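Local coordinates for exoribonuclease II, mitochondrial (Candida glabrata, PDB 6F3H), which probably degrades mitochondrial RNA in the 3' to 5' direction as the nuclease component of the mtEXO degradosome, using a magnesium-binding active site, at residues 406-411 against 478-483; 428-433 against 707-712; 491-496 against 512-517. The protein carries 1 engineered substitution. One frame throughout, in Å; residues are numbered along the deposited sequence.

Contact 1: residues 406-411 against 478-483. Engineered in segment 406-411: Asn-409 (natural residue Asp). With MG (magnesium ion), chain E; nucleotides of chain C.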
loop_
_atom_site.group_PDB
_atom_site.type_symbol
_atom_site.label_atom_id
_atom_site.label_comp_id
_atom_site.label_asym_id
_atom_site.label_seq_id
_atom_site.Cartn_x
_atom_site.Cartn_y
_atom_site.Cartn_z
ATOM N N HIS A 406 -7.124 -17.858 -3.815
ATOM C CA HIS A 406 -5.822 -18.490 -3.648
ATOM C C HIS A 406 -5.602 -19.015 -2.238
ATOM O O HIS A 406 -5.383 -20.212 -2.037
ATOM C CB HIS A 406 -4.719 -17.493 -3.987
ATOM C CG HIS A 406 -4.782 -16.995 -5.388
ATOM N ND1 HIS A 406 -5.642 -15.992 -5.777
ATOM C CD2 HIS A 406 -4.110 -17.370 -6.500
ATOM C CE1 HIS A 406 -5.488 -15.760 -7.068
ATOM N NE2 HIS A 406 -4.564 -16.584 -7.530
ATOM N N GLU A 407 -5.660 -18.136 -1.253
ATOM C CA GLU A 407 -5.444 -18.492 0.134
ATOM C C GLU A 407 -6.774 -18.408 0.851
ATOM O O GLU A 407 -7.465 -17.385 0.780
ATOM C CB GLU A 407 -4.438 -17.561 0.816
ATOM C CG GLU A 407 -3.031 -17.591 0.248
ATOM C CD GLU A 407 -2.599 -16.260 -0.343
ATOM O OE1 GLU A 407 -1.430 -15.867 -0.115
ATOM O OE2 GLU A 407 -3.429 -15.597 -1.009
ATOM N N ILE A 408 -7.121 -19.479 1.543
ATOM C CA ILE A 408 -8.321 -19.533 2.362
ATOM C C ILE A 408 -7.859 -19.374 3.801
ATOM O O ILE A 408 -7.307 -20.316 4.371
ATOM C CB ILE A 408 -9.083 -20.847 2.155
ATOM C CG1 ILE A 408 -8.961 -21.298 0.702
ATOM C CG2 ILE A 408 -10.546 -20.696 2.519
ATOM C CD1 ILE A 408 -9.499 -20.287 -0.311
ATOM N N ASN A 409 -8.113 -18.196 4.395
ATOM C CA ASN A 409 -7.624 -17.846 5.721
ATOM C C ASN A 409 -8.685 -17.997 6.802
ATOM O O ASN A 409 -8.342 -18.048 7.987
ATOM C CB ASN A 409 -7.164 -16.361 5.772
ATOM C CG ASN A 409 -5.827 -16.087 5.085
ATOM O OD1 ASN A 409 -4.758 -16.361 5.637
ATOM N ND2 ASN A 409 -5.885 -15.475 3.916
ATOM N N ASP A 410 -9.953 -18.123 6.420
ATOM C CA ASP A 410 -11.095 -17.905 7.300
ATOM C C ASP A 410 -12.189 -18.957 7.144
ATOM O O ASP A 410 -12.502 -19.380 6.031
ATOM C CB ASP A 410 -11.694 -16.536 6.967
ATOM C CG ASP A 410 -12.140 -16.431 5.489
ATOM O OD1 ASP A 410 -11.547 -17.130 4.636
ATOM O OD2 ASP A 410 -13.001 -15.600 5.132
ATOM N N GLY A 411 -12.812 -19.326 8.259
ATOM C CA GLY A 411 -14.055 -20.082 8.233
ATOM C C GLY A 411 -14.936 -19.663 9.392
ATOM O O GLY A 411 -14.450 -19.183 10.414
ATOM N N ARG A 478 -0.696 -26.735 2.844
ATOM C CA ARG A 478 -0.884 -27.334 4.156
ATOM C C ARG A 478 -1.778 -26.476 5.022
ATOM O O ARG A 478 -2.722 -26.972 5.640
ATOM C CB ARG A 478 0.448 -27.549 4.870
ATOM C CG ARG A 478 0.211 -27.831 6.326
ATOM C CD ARG A 478 1.246 -28.711 6.968
ATOM N NE ARG A 478 0.780 -29.085 8.304
ATOM C CZ ARG A 478 0.849 -30.313 8.822
ATOM N NH1 ARG A 478 1.363 -31.313 8.111
ATOM N NH2 ARG A 478 0.387 -30.542 10.051
ATOM N N ALA A 479 -1.513 -25.187 5.068
ATOM C CA ALA A 479 -2.202 -24.348 6.031
ATOM C C ALA A 479 -3.598 -23.941 5.585
ATOM O O ALA A 479 -4.407 -23.547 6.434
ATOM C CB ALA A 479 -1.349 -23.101 6.293
ATOM N N ASP A 480 -3.908 -24.097 4.300
ATOM C CA ASP A 480 -5.171 -23.637 3.739
ATOM C C ASP A 480 -6.363 -24.332 4.372
ATOM O O ASP A 480 -6.361 -25.554 4.581
ATOM C CB ASP A 480 -5.195 -23.881 2.227
ATOM C CG ASP A 480 -4.989 -22.619 1.423
ATOM O OD1 ASP A 480 -5.577 -21.590 1.802
ATOM O OD2 ASP A 480 -4.258 -22.645 0.410
ATOM N N LEU A 481 -7.400 -23.547 4.641
ATOM C CA LEU A 481 -8.665 -24.135 5.037
ATOM C C LEU A 481 -9.417 -24.627 3.809
ATOM O O LEU A 481 -8.983 -24.475 2.663
ATOM C CB LEU A 481 -9.531 -23.135 5.788
ATOM C CG LEU A 481 -9.007 -22.506 7.064
ATOM C CD1 LEU A 481 -10.180 -22.178 7.948
ATOM C CD2 LEU A 481 -8.050 -23.418 7.793
ATOM N N GLY A 482 -10.588 -25.193 4.057
ATOM C CA GLY A 482 -11.491 -25.500 2.980
ATOM C C GLY A 482 -11.306 -26.845 2.329
ATOM O O GLY A 482 -12.040 -27.154 1.387
ATOM N N LYS A 483 -10.370 -27.661 2.800
ATOM C CA LYS A 483 -10.145 -28.990 2.242
ATOM C C LYS A 483 -10.998 -30.024 3.001
ATOM O O LYS A 483 -10.705 -30.369 4.155
ATOM C CB LYS A 483 -8.644 -29.280 2.249
ATOM C CG LYS A 483 -7.866 -28.171 1.510
ATOM C CD LYS A 483 -6.395 -28.487 1.219
ATOM C CE LYS A 483 -5.734 -27.326 0.450
ATOM N NZ LYS A 483 -4.560 -27.739 -0.388
HETATM MG MG MG E . -12.344 -16.635 2.574
ATOM P P C C 6 -9.152 -14.429 2.623
ATOM O OP1 C C 6 -9.031 -15.859 2.938
ATOM O OP2 C C 6 -8.508 -13.404 3.460
ATOM O "O5'" C C 6 -8.655 -14.330 1.131
ATOM C "C5'" C C 6 -9.335 -15.058 0.121
ATOM C "C4'" C C 6 -8.904 -14.645 -1.267
ATOM O "O4'" C C 6 -9.395 -13.319 -1.598
ATOM C "C3'" C C 6 -7.418 -14.526 -1.519
ATOM O "O3'" C C 6 -6.761 -15.769 -1.642
ATOM C "C2'" C C 6 -7.411 -13.737 -2.802
ATOM O "O2'" C C 6 -7.878 -14.575 -3.835
ATOM C "C1'" C C 6 -8.515 -12.721 -2.521
ATOM N N1 C C 6 -7.971 -11.444 -1.980
ATOM C C2 C C 6 -7.504 -10.479 -2.905
ATOM O O2 C C 6 -7.587 -10.702 -4.113
ATOM N N3 C C 6 -6.972 -9.297 -2.535
ATOM C C4 C C 6 -6.879 -9.047 -1.248
ATOM N N4 C C 6 -6.356 -7.860 -0.924
ATOM C C5 C C 6 -7.337 -9.993 -0.269
ATOM C C6 C C 6 -7.858 -11.163 -0.658
ATOM P P A C 5 -10.639 -9.981 5.812
ATOM O OP1 A C 5 -10.273 -10.928 6.890
ATOM O OP2 A C 5 -9.678 -8.903 5.440
ATOM O "O5'" A C 5 -10.892 -10.848 4.515
ATOM C "C5'" A C 5 -11.840 -11.894 4.560
ATOM C "C4'" A C 5 -12.244 -12.357 3.189
ATOM O "O4'" A C 5 -12.909 -11.285 2.479
ATOM C "C3'" A C 5 -11.121 -12.778 2.259
ATOM O "O3'" A C 5 -10.699 -14.101 2.499
ATOM C "C2'" A C 5 -11.758 -12.601 0.896
ATOM O "O2'" A C 5 -12.654 -13.669 0.629
ATOM C "C1'" A C 5 -12.564 -11.329 1.121
ATOM N N9 A C 5 -11.726 -10.170 0.859
ATOM C C8 A C 5 -10.971 -9.422 1.728
ATOM N N7 A C 5 -10.290 -8.467 1.147
ATOM C C5 A C 5 -10.624 -8.638 -0.184
ATOM C C6 A C 5 -10.249 -7.943 -1.333
ATOM N N6 A C 5 -9.411 -6.898 -1.316
ATOM N N1 A C 5 -10.777 -8.382 -2.503
ATOM C C2 A C 5 -11.617 -9.433 -2.508
ATOM N N3 A C 5 -12.055 -10.172 -1.492
ATOM C C4 A C 5 -11.500 -9.695 -0.371
HETATM O O HOH W 1 -13.746 -15.897 3.735
HETATM O O HOH W 2 -12.036 -18.020 3.953
#
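A chi1 of -104° swings the carboxylate of Asp-480 across to the backbone of Ile-408, whose own CG1 lies beside its backbone N (chi1 -35°) and stays close to the accepting Asp-480 OD1. There Ile-408 N gives a straight hydrogen bond to Asp-480 OD1 (2.6 Å), reaching that oxygen from almost directly beyond the end of its C-O bond. The next residue returns the grip: Leu-481 N bonds to Ile-408 O at 3.2 Å, tilted 22° out of the carbonyl plane. Two polar ties therefore hold one residue, while Ile-408 CG2 packs on Leu-481 CB at 4.2 Å and the methyl Leu-481 CD1 rests against the Asp-410/Gly-411 peptide.

On its other side the loop turns backbone groups to the RNA. Glu-407 N donates to the O3' atom of nucleotide C6 of chain C, 2.6 Å away. Asn-409 N donates to OP1 of the same nucleotide at 2.9 Å. The ring of His-406 meets O2' of C6 at its edge through ND1. Asn-409 is an engineered residue, aspartate in the natural protein; its ND2 makes a weak bond to OP1. Asp-410 OD1 binds the magnesium at 2.3 Å, Asp-401 also binds it, and two waters join them. Carboxylates around magnesium beside the 3'-terminal RNA are the hallmark of the active site of RNB-domain exoribonucleases.

Contact 2: residues 428-433 against 707-712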
loop_
_atom_site.group_PDB
_atom_site.type_symbol
_atom_site.label_atom_id
_atom_site.label_comp_id
_atom_site.label_asym_id
_atom_site.label_seq_id
_atom_site.Cartn_x
_atom_site.Cartn_y
_atom_site.Cartn_z
ATOM N N ILE A 428 -9.289 -19.571 11.856
ATOM C CA ILE A 428 -8.328 -18.911 11.009
ATOM C C ILE A 428 -7.256 -19.941 10.714
ATOM O O ILE A 428 -6.842 -20.679 11.615
ATOM C CB ILE A 428 -7.759 -17.685 11.739
ATOM C CG1 ILE A 428 -8.848 -16.637 11.911
ATOM C CG2 ILE A 428 -6.671 -17.087 10.919
ATOM C CD1 ILE A 428 -9.795 -16.564 10.736
ATOM N N ALA A 429 -6.824 -20.013 9.464
ATOM C CA ALA A 429 -5.726 -20.914 9.163
ATOM C C ALA A 429 -4.555 -20.604 10.088
ATOM O O ALA A 429 -4.416 -19.475 10.573
ATOM C CB ALA A 429 -5.315 -20.778 7.704
ATOM N N ASP A 430 -3.690 -21.573 10.346
ATOM C CA ASP A 430 -2.610 -21.371 11.302
ATOM C C ASP A 430 -1.278 -21.549 10.599
ATOM O O ASP A 430 -0.573 -22.549 10.792
ATOM C CB ASP A 430 -2.714 -22.304 12.502
ATOM C CG ASP A 430 -1.546 -22.153 13.419
ATOM O OD1 ASP A 430 -1.189 -20.987 13.705
ATOM O OD2 ASP A 430 -0.980 -23.182 13.838
ATOM N N PRO A 431 -0.893 -20.584 9.781
ATOM C CA PRO A 431 0.416 -20.685 9.158
ATOM C C PRO A 431 1.529 -20.473 10.166
ATOM O O PRO A 431 2.630 -21.004 9.980
ATOM C CB PRO A 431 0.362 -19.611 8.070
ATOM C CG PRO A 431 -0.567 -18.595 8.617
ATOM C CD PRO A 431 -1.542 -19.296 9.515
ATOM N N ALA A 432 1.264 -19.747 11.255
ATOM C CA ALA A 432 2.292 -19.567 12.275
ATOM C C ALA A 432 2.823 -20.909 12.777
ATOM O O ALA A 432 3.979 -21.000 13.202
ATOM C CB ALA A 432 1.736 -18.729 13.427
ATOM N N GLY A 433 2.006 -21.963 12.717
ATOM C CA GLY A 433 2.422 -23.249 13.246
ATOM C C GLY A 433 3.541 -23.935 12.487
ATOM O O GLY A 433 4.277 -24.731 13.068
ATOM N N ILE A 707 2.242 -11.956 12.279
ATOM C CA ILE A 707 3.015 -11.715 13.496
ATOM C C ILE A 707 2.143 -11.812 14.736
ATOM O O ILE A 707 2.565 -12.350 15.769
ATOM C CB ILE A 707 3.697 -10.350 13.404
ATOM C CG1 ILE A 707 5.013 -10.521 12.667
ATOM C CG2 ILE A 707 3.858 -9.740 14.768
ATOM C CD1 ILE A 707 5.864 -9.309 12.714
ATOM N N ASN A 708 0.926 -11.269 14.664
ATOM C CA ASN A 708 -0.037 -11.430 15.746
ATOM C C ASN A 708 -0.250 -12.908 16.088
ATOM O O ASN A 708 -0.464 -13.248 17.255
ATOM C CB ASN A 708 -1.357 -10.757 15.347
ATOM C CG ASN A 708 -1.233 -9.230 15.212
ATOM O OD1 ASN A 708 -0.385 -8.618 15.835
ATOM N ND2 ASN A 708 -2.073 -8.627 14.380
ATOM N N HIS A 709 -0.153 -13.805 15.092
ATOM C CA HIS A 709 -0.335 -15.233 15.350
ATOM C C HIS A 709 0.820 -15.829 16.139
ATOM O O HIS A 709 0.592 -16.619 17.065
ATOM C CB HIS A 709 -0.496 -16.000 14.049
ATOM C CG HIS A 709 -1.897 -16.009 13.537
ATOM N ND1 HIS A 709 -2.783 -14.985 13.799
ATOM C CD2 HIS A 709 -2.559 -16.895 12.757
ATOM C CE1 HIS A 709 -3.936 -15.245 13.209
ATOM N NE2 HIS A 709 -3.826 -16.398 12.571
ATOM N N LEU A 710 2.063 -15.485 15.782
ATOM C CA LEU A 710 3.200 -16.017 16.523
ATOM C C LEU A 710 3.169 -15.550 17.958
ATOM O O LEU A 710 3.580 -16.282 18.862
ATOM C CB LEU A 710 4.502 -15.587 15.884
ATOM C CG LEU A 710 4.678 -16.013 14.431
ATOM C CD1 LEU A 710 5.420 -14.917 13.648
ATOM C CD2 LEU A 710 5.403 -17.338 14.302
ATOM N N GLN A 711 2.668 -14.345 18.191
ATOM C CA GLN A 711 2.516 -13.926 19.569
ATOM C C GLN A 711 1.490 -14.790 20.269
ATOM O O GLN A 711 1.643 -15.102 21.456
ATOM C CB GLN A 711 2.108 -12.454 19.623
ATOM C CG GLN A 711 3.175 -11.502 19.100
ATOM C CD GLN A 711 4.408 -11.449 19.990
ATOM O OE1 GLN A 711 4.560 -10.523 20.780
ATOM N NE2 GLN A 711 5.276 -12.462 19.889
ATOM N N LEU A 712 0.466 -15.222 19.539
ATOM C CA LEU A 712 -0.548 -16.059 20.146
ATOM C C LEU A 712 0.004 -17.435 20.468
ATOM O O LEU A 712 -0.108 -17.899 21.606
ATOM C CB LEU A 712 -1.762 -16.147 19.231
ATOM C CG LEU A 712 -2.567 -14.857 19.315
ATOM C CD1 LEU A 712 -3.800 -14.894 18.454
ATOM C CD2 LEU A 712 -2.938 -14.606 20.743
#
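Ile-428 opens the contact from the end of strand 421-429, sending its CG2 methyl to the rim of the His-709 imidazole, 3.4 Å from NE2 and in the plane of the ring. The branch can do this because CG2 lies opposite the backbone N while CG1, with chi1 at -67°, turns off in another direction. The two side chains cross at about a right angle, and CG2 does the touching.

Ala-429 adds its carbonyl rather than its side chain: Ala-429 O also lies at the ring edge, 3.7 Å from His-709 NE2, too far to count as a hydrogen bond. Asp-430 sets OD1 no nearer than 4.4 Å to His-709 CD2, and the polar partner of that oxygen is instead His-713, one helical turn further along. Pro-431 then brings its ring carbon CD to 4.2 Å from His-709 CD2, approaching aslant.

Ala-432, in a short 3-10 segment, points its methyl toward the helix. Its CB sits 3.6 Å from His-709 CB and 4.0 Å from Leu-710 CD2, touching the base of His-709 and a terminal methyl of Leu-710. Pro-699 also touches His-709 from outside the two segments.

No hydrogen bond crosses between these buried segments. The His-709 ring lies in apolar and backbone contact with Ile-428, Ala-429 and Pro-431, and a hydrogen bond from this loop to helix 703-716 is made by Asp-430 OD1 with His-713. The chemistry between the two segments is therefore that of close van der Waals packing.

Contact 3: residues 491-496 against 512-517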
loop_
_atom_site.group_PDB
_atom_site.type_symbol
_atom_site.label_atom_id
_atom_site.label_comp_id
_atom_site.label_asym_id
_atom_site.label_seq_id
_atom_site.Cartn_x
_atom_site.Cartn_y
_atom_site.Cartn_z
ATOM N N ILE A 491 -6.428 -21.654 14.202
ATOM C CA ILE A 491 -6.516 -20.865 15.407
ATOM C C ILE A 491 -7.938 -20.359 15.465
ATOM O O ILE A 491 -8.381 -19.645 14.560
ATOM C CB ILE A 491 -5.533 -19.692 15.404
ATOM C CG1 ILE A 491 -4.096 -20.201 15.300
ATOM C CG2 ILE A 491 -5.696 -18.889 16.668
ATOM C CD1 ILE A 491 -3.043 -19.116 15.633
ATOM N N SER A 492 -8.647 -20.697 16.527
ATOM C CA SER A 492 -10.075 -20.471 16.538
ATOM C C SER A 492 -10.470 -19.557 17.683
ATOM O O SER A 492 -10.006 -19.702 18.820
ATOM C CB SER A 492 -10.811 -21.802 16.597
ATOM O OG SER A 492 -10.371 -22.644 15.542
ATOM N N PHE A 493 -11.345 -18.619 17.356
ATOM C CA PHE A 493 -11.795 -17.594 18.276
ATOM C C PHE A 493 -13.272 -17.809 18.479
ATOM O O PHE A 493 -14.038 -17.760 17.520
ATOM C CB PHE A 493 -11.543 -16.212 17.703
ATOM C CG PHE A 493 -10.125 -15.994 17.305
ATOM C CD1 PHE A 493 -9.646 -16.503 16.097
ATOM C CD2 PHE A 493 -9.259 -15.288 18.127
ATOM C CE1 PHE A 493 -8.322 -16.317 15.720
ATOM C CE2 PHE A 493 -7.942 -15.101 17.753
ATOM C CZ PHE A 493 -7.472 -15.613 16.549
ATOM N N SER A 494 -13.667 -18.045 19.709
ATOM C CA SER A 494 -15.020 -18.467 19.999
ATOM C C SER A 494 -15.629 -17.498 20.988
ATOM O O SER A 494 -14.928 -16.961 21.852
ATOM C CB SER A 494 -15.033 -19.879 20.551
ATOM O OG SER A 494 -14.182 -20.714 19.782
ATOM N N PHE A 495 -16.919 -17.239 20.822
ATOM C CA PHE A 495 -17.633 -16.341 21.717
ATOM C C PHE A 495 -19.119 -16.422 21.412
ATOM O O PHE A 495 -19.536 -16.968 20.386
ATOM C CB PHE A 495 -17.159 -14.920 21.563
ATOM C CG PHE A 495 -17.158 -14.489 20.166
ATOM C CD1 PHE A 495 -16.050 -14.711 19.362
ATOM C CD2 PHE A 495 -18.297 -13.936 19.612
ATOM C CE1 PHE A 495 -16.053 -14.329 18.025
ATOM C CE2 PHE A 495 -18.319 -13.560 18.291
ATOM C CZ PHE A 495 -17.187 -13.752 17.488
ATOM N N GLU A 496 -19.913 -15.841 22.302
ATOM C CA GLU A 496 -21.354 -15.939 22.208
ATOM C C GLU A 496 -22.007 -14.580 22.129
ATOM O O GLU A 496 -21.587 -13.617 22.781
ATOM C CB GLU A 496 -21.925 -16.696 23.366
ATOM C CG GLU A 496 -21.650 -18.159 23.237
ATOM C CD GLU A 496 -21.683 -18.856 24.570
ATOM O OE1 GLU A 496 -22.337 -18.319 25.484
ATOM O OE2 GLU A 496 -21.072 -19.939 24.702
ATOM N N PHE A 512 -15.483 -14.879 25.193
ATOM C CA PHE A 512 -14.444 -14.864 24.185
ATOM C C PHE A 512 -13.313 -15.791 24.562
ATOM O O PHE A 512 -12.802 -15.751 25.682
ATOM C CB PHE A 512 -13.907 -13.449 23.994
ATOM C CG PHE A 512 -12.773 -13.362 23.007
ATOM C CD1 PHE A 512 -13.018 -13.271 21.646
ATOM C CD2 PHE A 512 -11.456 -13.393 23.438
ATOM C CE1 PHE A 512 -11.963 -13.196 20.728
ATOM C CE2 PHE A 512 -10.409 -13.319 22.529
ATOM C CZ PHE A 512 -10.662 -13.221 21.171
ATOM N N GLN A 513 -12.874 -16.574 23.597
ATOM C CA GLN A 513 -11.878 -17.577 23.883
ATOM C C GLN A 513 -11.011 -17.780 22.651
ATOM O O GLN A 513 -11.502 -17.703 21.523
ATOM C CB GLN A 513 -12.575 -18.865 24.280
ATOM C CG GLN A 513 -11.714 -19.852 24.963
ATOM C CD GLN A 513 -12.324 -21.208 24.880
ATOM O OE1 GLN A 513 -11.642 -22.211 25.032
ATOM N NE2 GLN A 513 -13.621 -21.254 24.604
ATOM N N VAL A 514 -9.725 -18.028 22.865
ATOM C CA VAL A 514 -8.810 -18.307 21.771
ATOM C C VAL A 514 -8.227 -19.688 22.015
ATOM O O VAL A 514 -7.756 -19.969 23.123
ATOM C CB VAL A 514 -7.693 -17.247 21.671
ATOM C CG1 VAL A 514 -6.851 -17.440 20.401
ATOM C CG2 VAL A 514 -8.239 -15.831 21.719
ATOM N N ARG A 515 -8.274 -20.550 20.994
ATOM C CA ARG A 515 -7.782 -21.919 21.088
ATOM C C ARG A 515 -7.145 -22.354 19.786
ATOM O O ARG A 515 -7.557 -21.922 18.708
ATOM C CB ARG A 515 -8.866 -22.953 21.351
ATOM C CG ARG A 515 -9.440 -22.972 22.704
ATOM C CD ARG A 515 -10.608 -23.948 22.720
ATOM N NE ARG A 515 -11.869 -23.245 22.565
ATOM C CZ ARG A 515 -13.013 -23.823 22.246
ATOM N NH1 ARG A 515 -13.071 -25.127 22.042
ATOM N NH2 ARG A 515 -14.104 -23.088 22.136
ATOM N N LEU A 516 -6.170 -23.252 19.896
ATOM C CA LEU A 516 -5.620 -23.940 18.735
ATOM C C LEU A 516 -6.531 -25.110 18.439
ATOM O O LEU A 516 -6.689 -25.982 19.291
ATOM C CB LEU A 516 -4.202 -24.442 19.002
ATOM C CG LEU A 516 -3.085 -23.458 19.403
ATOM C CD1 LEU A 516 -1.741 -24.184 19.511
ATOM C CD2 LEU A 516 -2.965 -22.230 18.490
ATOM N N GLY A 517 -7.141 -25.133 17.258
ATOM C CA GLY A 517 -8.153 -26.143 17.011
ATOM C C GLY A 517 -7.900 -27.120 15.878
ATOM O O GLY A 517 -6.796 -27.174 15.328
#
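Phe-493 and Val-514 form the central bump on one face of this antiparallel pair, lying side by side and pointing the same way. Phe-493 CE2 comes to 3.7 Å from Val-514 CG1, and the adjacent CD2 is 3.8 Å from Val-514 CG2, so both valine methyls lie against the CD2-CE2 side of the ring, on the same side of its plane. At the next position along, Phe-512 stands beside Phe-493 with its CZ at the ring edge, 3.9 Å from Phe-493 CD2. Phe-512 reaches there because its CG lies opposite the backbone N (chi1 177°). Phe-493 thus fills the hollow between a valine and a phenylalanine of the partner strand. At the other end, Ile-491 CG1 and Leu-516 CD2 meet at 3.9 Å, alongside one another, while the CG2 branch of Ile-491 leans back to Val-514 CG1.

On the opposite face the short side chains of Ser-492 and Ser-494 sit beside the longer Arg-515 and Gln-513; the Arg-515 chain bends at chi3, and its NH2 lies 3.3 Å from Ser-494 OG. That hydroxyl is bound by His-425, and the Arg-515 guanidinium makes a cation-pi contact with Tyr-390.

Between the strands, four backbone hydrogen bonds set the register: Ser-492 pairs with Arg-515 in both directions, and Ser-494 with Gln-513 likewise.

The two segments belong to the hairpin of strands 488-499 and 505-519. Strand 421-429 flanks the first of these, pairing with Ile-491, Phe-493 and Phe-495. The face carrying Phe-493 and Val-514 packs against helix 603-625, while Ile-491, Val-514 and Leu-516 meet helix 703-716.

The three contacts step outward from the metal through neighbouring strands of one mixed sheet. Contacts 1 and 2 have centres about 13 Å apart and are joined by a probable hydrogen bond from Ala-429 N to Asn-409 O (2.9 Å). Contact 2 reaches contact 3 in the same manner, Ile-491 N lying 2.8 Å from Ile-428 O, and the Ile-491 CD1 methyl packs on His-709. Contacts 1 and 3 do not touch, their centres being about 17 Å apart. Distance from the bound magnesium grows accordingly: Asp-410 binds it, the side chain of Ile-428 is about 9 Å away, and that of Phe-493 about 14 Å.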